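Local atomic coordinates of fimbrial protein MyfA (Yersinia enterocolitica, PDB entry 5LND), a protein that is the major subunit of Myf fimbriae, surface polymers of pathogenic Yersinia that act in cell adhesion and are probably a virulence factor. Residues 16-27 against 83-94. Sequence-based numbering, arbitrary orientation.
Sequences GKLDADTPAFHL and EATFFLAAGDEV
Phe86 O is gripped by two backbone donors in its carbonyl plane, Ala24 N at 2.8 Å and Phe25 N at 3.1 Å. This shared acceptor, with Ala24 and Phe25 both facing Phe86, defines a classic beta bulge in the antiparallel pairing of 22-27 with 83-88, within the Ig-like beta sandwich of the fimbrial subunit. From the bulge onward, the buried side chains of Phe25, Phe86 and Leu27 share one face of the sheet, turned to the sandwich interior, where Phe25 stacks on Phe6 and Phe86 meets Trp73 edge-to-face. Leu27 CB reaches the edge of the Phe86 ring, 3.9 Å from CE2. Phe87 points from the opposite face, its chi1 of 64° setting CG between its own N and carbonyl carbon; Asp21, in the loop before strand 22-27, runs alongside, carboxylate and ring planes 26° apart. Asp21 OD1 accepts a hydrogen bond from Ala90 N (3.1 Å) nearly along its C-O axis, tying down the second residue of the type II turn 89-92. Leu18 CD1 packs tightly, 3.4 Å from Leu88 CB, just before that turn. The Leu18 backbone meets the turn itself: Gly91 N donates to Leu18 O at 2.7 Å. Lys17 stretches out with CG anti to its backbone N, then bends at chi4 (76°), and NZ donates a hydrogen bond to Gly91 O at 2.8 Å, on a lone pair of that carbonyl.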
# COMPACT_ATOMS: atom_id res chain seq x y z
N GLY B 16 -1.78 -12.25 -4.81
CA GLY B 16 -0.86 -13.26 -4.36
C GLY B 16 0.52 -13.05 -4.94
O GLY B 16 0.75 -12.09 -5.67
N LYS B 17 1.43 -13.95 -4.61
CA LYS B 17 2.81 -13.82 -5.05
C LYS B 17 2.92 -14.19 -6.52
O LYS B 17 2.39 -15.21 -6.96
CB LYS B 17 3.71 -14.71 -4.20
CG LYS B 17 5.19 -14.36 -4.25
CD LYS B 17 5.98 -15.25 -3.30
CE LYS B 17 7.48 -15.13 -3.53
NZ LYS B 17 8.08 -13.89 -2.98
N LEU B 18 3.59 -13.34 -7.28
CA LEU B 18 3.76 -13.55 -8.70
C LEU B 18 4.85 -14.57 -8.93
O LEU B 18 5.90 -14.51 -8.28
CB LEU B 18 4.13 -12.23 -9.38
CG LEU B 18 3.10 -11.11 -9.28
CD1 LEU B 18 3.66 -9.80 -9.78
CD2 LEU B 18 1.85 -11.47 -10.05
N ASP B 19 4.60 -15.52 -9.84
CA ASP B 19 5.62 -16.51 -10.18
C ASP B 19 6.64 -15.85 -11.09
O ASP B 19 7.84 -16.14 -11.04
CB ASP B 19 5.03 -17.73 -10.90
CG ASP B 19 3.61 -18.06 -10.45
OD1 ASP B 19 3.45 -18.75 -9.42
OD2 ASP B 19 2.67 -17.66 -11.17
N ALA B 20 6.13 -14.94 -11.92
CA ALA B 20 6.89 -14.41 -13.05
C ALA B 20 6.70 -12.92 -13.24
O ALA B 20 5.78 -12.32 -12.70
CB ALA B 20 6.47 -15.13 -14.31
N ASP B 21 7.59 -12.33 -14.04
CA ASP B 21 7.43 -10.96 -14.47
C ASP B 21 6.09 -10.87 -15.18
O ASP B 21 5.82 -11.62 -16.11
CB ASP B 21 8.57 -10.54 -15.40
CG ASP B 21 9.89 -10.35 -14.66
OD1 ASP B 21 9.88 -10.35 -13.42
OD2 ASP B 21 10.93 -10.20 -15.34
N THR B 22 5.25 -9.95 -14.72
CA THR B 22 3.87 -9.91 -15.14
C THR B 22 3.52 -8.54 -15.69
O THR B 22 3.57 -7.55 -14.96
CB THR B 22 2.96 -10.24 -13.95
OG1 THR B 22 3.31 -11.53 -13.43
CG2 THR B 22 1.51 -10.23 -14.36
N PRO B 23 3.18 -8.48 -16.99
CA PRO B 23 2.78 -7.28 -17.72
C PRO B 23 1.56 -6.59 -17.12
O PRO B 23 0.59 -7.24 -16.74
CB PRO B 23 2.45 -7.82 -19.12
CG PRO B 23 3.29 -9.05 -19.24
CD PRO B 23 3.27 -9.66 -17.88
N ALA B 24 1.63 -5.27 -17.03
CA ALA B 24 0.55 -4.48 -16.45
C ALA B 24 0.09 -3.35 -17.36
O ALA B 24 -1.10 -3.08 -17.47
CB ALA B 24 0.96 -3.94 -15.10
N PHE B 25 1.05 -2.69 -18.00
CA PHE B 25 0.76 -1.58 -18.89
C PHE B 25 1.57 -1.67 -20.17
O PHE B 25 2.68 -2.20 -20.18
CB PHE B 25 1.07 -0.23 -18.23
CG PHE B 25 0.20 0.10 -17.05
CD1 PHE B 25 -1.16 0.34 -17.21
CD2 PHE B 25 0.75 0.22 -15.79
CE1 PHE B 25 -1.95 0.66 -16.11
CE2 PHE B 25 -0.03 0.55 -14.70
CZ PHE B 25 -1.38 0.76 -14.87
N HIS B 26 1.01 -1.14 -21.25
CA HIS B 26 1.74 -1.03 -22.51
C HIS B 26 1.73 0.40 -23.01
O HIS B 26 0.68 1.05 -23.02
CB HIS B 26 1.15 -1.96 -23.56
CG HIS B 26 1.90 -1.95 -24.86
ND1 HIS B 26 3.15 -2.50 -25.01
CD2 HIS B 26 1.56 -1.46 -26.08
CE1 HIS B 26 3.55 -2.35 -26.26
NE2 HIS B 26 2.60 -1.72 -26.93
N LEU B 27 2.89 0.88 -23.42
CA LEU B 27 3.06 2.27 -23.83
C LEU B 27 3.60 2.35 -25.24
O LEU B 27 4.49 1.58 -25.61
CB LEU B 27 4.02 2.98 -22.88
CG LEU B 27 4.57 4.33 -23.35
CD1 LEU B 27 3.50 5.37 -23.35
CD2 LEU B 27 5.73 4.74 -22.49
N GLU B 83 8.02 1.31 -28.25
CA GLU B 83 7.08 0.62 -27.38
C GLU B 83 7.77 0.20 -26.09
O GLU B 83 8.97 -0.09 -26.08
CB GLU B 83 6.52 -0.61 -28.07
CG GLU B 83 6.02 -0.33 -29.47
CD GLU B 83 5.07 -1.38 -29.95
OE1 GLU B 83 4.82 -2.35 -29.19
OE2 GLU B 83 4.57 -1.25 -31.08
N ALA B 84 6.99 0.16 -25.02
CA ALA B 84 7.48 -0.34 -23.74
C ALA B 84 6.36 -1.04 -23.01
O ALA B 84 5.23 -0.56 -23.02
CB ALA B 84 8.03 0.79 -22.90
N THR B 85 6.68 -2.18 -22.39
CA THR B 85 5.74 -2.83 -21.48
C THR B 85 6.23 -2.63 -20.05
O THR B 85 7.42 -2.77 -19.77
CB THR B 85 5.61 -4.33 -21.76
OG1 THR B 85 5.27 -4.53 -23.13
CG2 THR B 85 4.52 -4.94 -20.89
N PHE B 86 5.31 -2.28 -19.16
CA PHE B 86 5.65 -2.16 -17.75
C PHE B 86 5.11 -3.36 -17.02
O PHE B 86 3.90 -3.63 -17.05
CB PHE B 86 5.11 -0.85 -17.17
CG PHE B 86 5.71 0.38 -17.78
CD1 PHE B 86 6.81 0.99 -17.18
CD2 PHE B 86 5.19 0.92 -18.95
CE1 PHE B 86 7.37 2.13 -17.75
CE2 PHE B 86 5.75 2.06 -19.52
CZ PHE B 86 6.85 2.66 -18.92
N PHE B 87 6.00 -4.11 -16.38
CA PHE B 87 5.61 -5.35 -15.75
C PHE B 87 5.83 -5.31 -14.24
O PHE B 87 6.56 -4.45 -13.74
CB PHE B 87 6.38 -6.52 -16.36
CG PHE B 87 7.86 -6.44 -16.14
CD1 PHE B 87 8.42 -6.94 -14.98
CD2 PHE B 87 8.69 -5.86 -17.09
CE1 PHE B 87 9.77 -6.87 -14.77
CE2 PHE B 87 10.05 -5.78 -16.88
CZ PHE B 87 10.59 -6.28 -15.72
N LEU B 88 5.19 -6.22 -13.53
CA LEU B 88 5.41 -6.39 -12.10
C LEU B 88 6.47 -7.48 -11.93
O LEU B 88 6.48 -8.45 -12.68
CB LEU B 88 4.11 -6.80 -11.42
CG LEU B 88 2.91 -5.91 -11.71
CD1 LEU B 88 1.73 -6.35 -10.88
CD2 LEU B 88 3.25 -4.46 -11.46
N ALA B 89 7.36 -7.32 -10.96
CA ALA B 89 8.43 -8.30 -10.79
C ALA B 89 7.90 -9.62 -10.24
O ALA B 89 6.93 -9.66 -9.47
CB ALA B 89 9.53 -7.74 -9.92
N ALA B 90 8.54 -10.71 -10.64
CA ALA B 90 8.27 -12.02 -10.08
C ALA B 90 8.58 -12.01 -8.59
O ALA B 90 9.62 -11.51 -8.18
CB ALA B 90 9.11 -13.05 -10.76
N GLY B 91 7.68 -12.58 -7.78
CA GLY B 91 7.91 -12.67 -6.35
C GLY B 91 7.19 -11.60 -5.55
O GLY B 91 7.13 -11.67 -4.32
N ASP B 92 6.67 -10.59 -6.25
CA ASP B 92 5.90 -9.53 -5.62
C ASP B 92 4.56 -10.05 -5.11
O ASP B 92 3.81 -10.69 -5.84
CB ASP B 92 5.68 -8.37 -6.59
CG ASP B 92 6.84 -7.37 -6.59
OD1 ASP B 92 8.01 -7.81 -6.49
OD2 ASP B 92 6.57 -6.15 -6.69
N GLU B 93 4.27 -9.77 -3.84
CA GLU B 93 3.01 -10.14 -3.24
C GLU B 93 2.03 -9.01 -3.47
O GLU B 93 2.15 -7.95 -2.88
CB GLU B 93 3.18 -10.42 -1.76
CG GLU B 93 4.13 -11.57 -1.49
CD GLU B 93 3.78 -12.32 -0.22
OE1 GLU B 93 2.89 -11.84 0.52
OE2 GLU B 93 4.39 -13.39 0.03
N VAL B 94 1.06 -9.25 -4.35
CA VAL B 94 0.16 -8.20 -4.81
C VAL B 94 -1.25 -8.44 -4.34
O VAL B 94 -1.79 -9.52 -4.49
CB VAL B 94 0.16 -8.11 -6.33
CG1 VAL B 94 -0.80 -7.05 -6.78
CG2 VAL B 94 1.55 -7.80 -6.85